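Local coordinates for N5-Carboxyaminoimidazole ribonucleotide synthetase (Staphylococcus aureus subsp. aureus, PDB 3ORQ), which catalyses the ATP-dependent conversion of 5-aminoimidazole ribonucleotide and bicarbonate to N5-carboxyaminoimidazole ribonucleotide, a step of purine biosynthesis, at residues S30-Y36 / F291-L296. Numbering follows the deposited sequence. Where two conformers were deposited one is given.
Sequences SAQKMGY and FDTHIL
The last turn of helix 22-33 packs against helix 290-298, with the CA atoms of Ser30 and Asp292 5.7 Å apart and those of Ala31 and Ile295 6.3 Å apart. At the polar edge one carboxylate oxygen does the work: Asp292 OD1 accepts from Ser30 OG at 2.8 Å and from Lys33 NZ, in a salt bridge, at 2.9 Å. The two donors arrive from opposite faces of the carboxylate plane, the hydroxyl on the anti side and the ammonium from above, 43° out of it. Lys33 gets there because its chain, otherwise extended, bends at chi3 (67°) and runs across the aspartate at about a right angle. Asp292 OD2 accepts from the backbone N of Ser289, which ties down the other end of the carboxylate. Helix 22-33 is the first helix of the Rossmann-like preATP-grasp domain, following strand 14-18 and a glycine-rich turn; helix 290-298 comes some 250 residues later, between strands 266-272 and 313-319 of the large antiparallel sheet. The first helix ends in a Schellman motif, with Gly35 at positive phi, and Tyr36 then leads into strand 37-42. Beside the charges, Ile295 fills the apolar half: its CG1 lies 4.0 Å from Ser30 CB, CD1 reaches Ala31 CB, and CG2 touches both Met34 SE (3.9 Å) and Tyr36 CD2 (4.0 Å). Ile15 of strand 14-18 also touches Ile295. Selenomethionine Met34 is modelled in two conformers; in one, extended beyond CG, SE meets Ile295 and CE lies 3.7 Å from Asp292 CB, while Leu338 of the second subunit packs on the same side chain.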
ATOM      1  N   SER A  30       1.362   1.747   6.089  1.00  2.30           N
ATOM      2  CA  SER A  30       0.885   0.444   6.556  1.00  2.74           C
ATOM      3  C   SER A  30       0.041   0.567   7.827  1.00  2.00           C
ATOM      4  O   SER A  30      -1.015  -0.068   7.952  1.00  2.00           O
ATOM      5  CB  SER A  30       2.030  -0.542   6.849  1.00  3.71           C
ATOM      6  OG  SER A  30       2.562  -0.990   5.624  1.00 11.35           O
ATOM      7  N   ALA A  31       0.532   1.338   8.777  1.00  2.00           N
ATOM      8  CA  ALA A  31      -0.174   1.513  10.033  1.00  2.00           C
ATOM      9  C   ALA A  31      -1.576   2.068   9.789  1.00  2.00           C
ATOM     10  O   ALA A  31      -2.535   1.581  10.392  1.00  2.00           O
ATOM     11  CB  ALA A  31       0.603   2.429  10.950  1.00  2.00           C
ATOM     12  N   GLN A  32      -1.718   3.083   8.917  1.00  2.00           N
ATOM     13  CA  GLN A  32      -3.069   3.668   8.691  1.00  2.00           C
ATOM     14  C   GLN A  32      -4.006   2.693   7.974  1.00  2.00           C
ATOM     15  O   GLN A  32      -5.171   2.523   8.350  1.00  2.00           O
ATOM     16  CB  GLN A  32      -2.959   5.003   7.959  1.00  2.00           C
ATOM     17  CG  GLN A  32      -2.548   6.143   8.927  1.00  2.00           C
ATOM     18  CD  GLN A  32      -3.108   7.435   8.501  1.00  2.30           C
ATOM     19  OE1 GLN A  32      -4.324   7.545   8.270  1.00  4.71           O
ATOM     20  NE2 GLN A  32      -2.249   8.448   8.356  1.00  2.00           N
ATOM     21  N   LYS A  33      -3.496   2.004   6.957  1.00  2.00           N
ATOM     22  CA  LYS A  33      -4.225   0.895   6.351  1.00  2.00           C
ATOM     23  C   LYS A  33      -4.809  -0.129   7.397  1.00  2.00           C
ATOM     24  O   LYS A  33      -5.937  -0.545   7.265  1.00  2.00           O
ATOM     25  CB  LYS A  33      -3.297   0.127   5.409  1.00  2.00           C
ATOM     26  CG  LYS A  33      -3.907  -1.196   4.909  1.00  2.00           C
ATOM     27  CD  LYS A  33      -2.925  -1.873   4.001  1.00  5.52           C
ATOM     28  CE  LYS A  33      -1.674  -2.326   4.770  1.00  9.88           C
ATOM     29  NZ  LYS A  33      -0.769  -3.097   3.885  1.00  7.95           N
HETATM   30  N   MSE A  34      -4.009  -0.532   8.382  0.51  2.00           N
HETATM   31  CA  MSE A  34      -4.440  -1.468   9.439  0.51  2.00           C
HETATM   32  C   MSE A  34      -5.292  -0.818  10.530  0.51  2.00           C
HETATM   33  O   MSE A  34      -5.743  -1.500  11.456  0.51  2.33           O
HETATM   34  CB  MSE A  34      -3.221  -2.140  10.098  0.51  2.00           C
HETATM   35  CG  MSE A  34      -2.583  -3.206   9.235  0.51  2.00           C
HETATM   36 SE   MSE A  34      -0.893  -3.901   9.949  0.51 19.14          SE
HETATM   37  CE  MSE A  34      -0.340  -4.728   8.256  0.51  2.00           C
ATOM     38  N   GLY A  35      -5.485   0.492  10.451  1.00  2.00           N
ATOM     39  CA  GLY A  35      -6.362   1.174  11.423  1.00  2.00           C
ATOM     40  C   GLY A  35      -5.691   1.653  12.716  1.00  2.33           C
ATOM     41  O   GLY A  35      -6.378   1.859  13.710  1.00  2.03           O
ATOM     42  N   TYR A  36      -4.367   1.827  12.692  1.00  2.00           N
ATOM     43  CA  TYR A  36      -3.629   2.496  13.771  1.00  2.00           C
ATOM     44  C   TYR A  36      -3.462   3.991  13.443  1.00  2.00           C
ATOM     45  O   TYR A  36      -3.360   4.381  12.272  1.00  2.34           O
ATOM     46  CB  TYR A  36      -2.240   1.852  13.962  1.00  2.00           C
ATOM     47  CG  TYR A  36      -2.364   0.433  14.449  1.00  2.00           C
ATOM     48  CD1 TYR A  36      -2.592   0.173  15.784  1.00  2.00           C
ATOM     49  CD2 TYR A  36      -2.311  -0.639  13.567  1.00  2.00           C
ATOM     50  CE1 TYR A  36      -2.752  -1.110  16.247  1.00  2.00           C
ATOM     51  CE2 TYR A  36      -2.473  -1.950  14.022  1.00  2.00           C
ATOM     52  CZ  TYR A  36      -2.723  -2.165  15.370  1.00  2.00           C
ATOM     53  OH  TYR A  36      -2.883  -3.435  15.870  1.00  2.00           O
ATOM     54  N   PHE A 291       7.267  -3.456   5.901  1.00  2.00           N
ATOM     55  CA  PHE A 291       6.552  -2.474   6.760  1.00  2.00           C
ATOM     56  C   PHE A 291       5.304  -3.083   7.408  1.00  2.20           C
ATOM     57  O   PHE A 291       5.030  -2.789   8.588  1.00  2.81           O
ATOM     58  CB  PHE A 291       6.205  -1.187   5.959  1.00  2.00           C
ATOM     59  CG  PHE A 291       7.400  -0.581   5.313  1.00  2.00           C
ATOM     60  CD1 PHE A 291       8.332   0.120   6.086  1.00  2.00           C
ATOM     61  CD2 PHE A 291       7.697  -0.855   3.957  1.00  2.00           C
ATOM     62  CE1 PHE A 291       9.491   0.643   5.507  1.00  2.00           C
ATOM     63  CE2 PHE A 291       8.856  -0.335   3.360  1.00  2.00           C
ATOM     64  CZ  PHE A 291       9.747   0.426   4.132  1.00  2.00           C
ATOM     65  N   ASP A 292       4.558  -3.928   6.668  1.00  2.00           N
ATOM     66  CA  ASP A 292       3.407  -4.585   7.264  1.00  2.00           C
ATOM     67  C   ASP A 292       3.882  -5.397   8.465  1.00  2.00           C
ATOM     68  O   ASP A 292       3.348  -5.247   9.556  1.00  2.00           O
ATOM     69  CB  ASP A 292       2.714  -5.536   6.280  1.00  2.00           C
ATOM     70  CG  ASP A 292       2.171  -4.825   5.040  1.00  5.23           C
ATOM     71  OD1 ASP A 292       1.757  -3.623   5.113  1.00  2.25           O
ATOM     72  OD2 ASP A 292       2.203  -5.490   3.966  1.00  7.95           O
ATOM     73  N   THR A 293       4.864  -6.265   8.268  1.00  2.00           N
ATOM     74  CA  THR A 293       5.334  -7.083   9.382  1.00  2.00           C
ATOM     75  C   THR A 293       5.958  -6.192  10.505  1.00  2.00           C
ATOM     76  O   THR A 293       5.898  -6.514  11.659  1.00  2.38           O
ATOM     77  CB  THR A 293       6.321  -8.157   8.926  1.00  2.00           C
ATOM     78  OG1 THR A 293       7.406  -7.532   8.235  1.00  2.00           O
ATOM     79  CG2 THR A 293       5.653  -9.138   7.982  1.00  2.00           C
ATOM     80  N   HIS A 294       6.517  -5.047  10.162  1.00  2.00           N
ATOM     81  CA  HIS A 294       7.067  -4.203  11.205  1.00  2.65           C
ATOM     82  C   HIS A 294       5.965  -3.768  12.159  1.00  2.00           C
ATOM     83  O   HIS A 294       6.129  -3.832  13.390  1.00  2.74           O
ATOM     84  CB  HIS A 294       7.753  -2.966  10.617  1.00  2.00           C
ATOM     85  CG  HIS A 294       8.516  -2.170  11.637  1.00  2.22           C
ATOM     86  ND1 HIS A 294       9.771  -2.533  12.071  1.00  3.00           N
ATOM     87  CD2 HIS A 294       8.205  -1.040  12.314  1.00  2.00           C
ATOM     88  CE1 HIS A 294      10.217  -1.653  12.945  1.00  2.00           C
ATOM     89  NE2 HIS A 294       9.279  -0.747  13.132  1.00  2.00           N
ATOM     90  N   ILE A 295       4.829  -3.347  11.599  1.00  2.00           N
ATOM     91  CA  ILE A 295       3.683  -2.894  12.412  1.00  2.00           C
ATOM     92  C   ILE A 295       3.070  -4.055  13.187  1.00  2.00           C
ATOM     93  O   ILE A 295       2.668  -3.910  14.367  1.00  2.00           O
ATOM     94  CB  ILE A 295       2.583  -2.303  11.507  1.00  2.00           C
ATOM     95  CG1 ILE A 295       3.154  -1.149  10.672  1.00  2.00           C
ATOM     96  CG2 ILE A 295       1.364  -1.834  12.374  1.00  2.00           C
ATOM     97  CD1 ILE A 295       3.936  -0.052  11.509  1.00  2.00           C
ATOM     98  N   LEU A 296       2.964  -5.205  12.529  1.00  2.00           N
ATOM     99  CA  LEU A 296       2.415  -6.388  13.190  1.00  2.00           C
ATOM    100  C   LEU A 296       3.237  -6.697  14.439  1.00  2.00           C
ATOM    101  O   LEU A 296       2.677  -6.910  15.515  1.00  2.00           O
ATOM    102  CB  LEU A 296       2.395  -7.605  12.233  1.00  2.00           C
ATOM    103  CG  LEU A 296       1.305  -7.649  11.158  1.00  2.00           C
ATOM    104  CD1 LEU A 296       1.584  -8.837  10.275  1.00  2.00           C
ATOM    105  CD2 LEU A 296      -0.144  -7.691  11.779  1.00  2.00           C
TER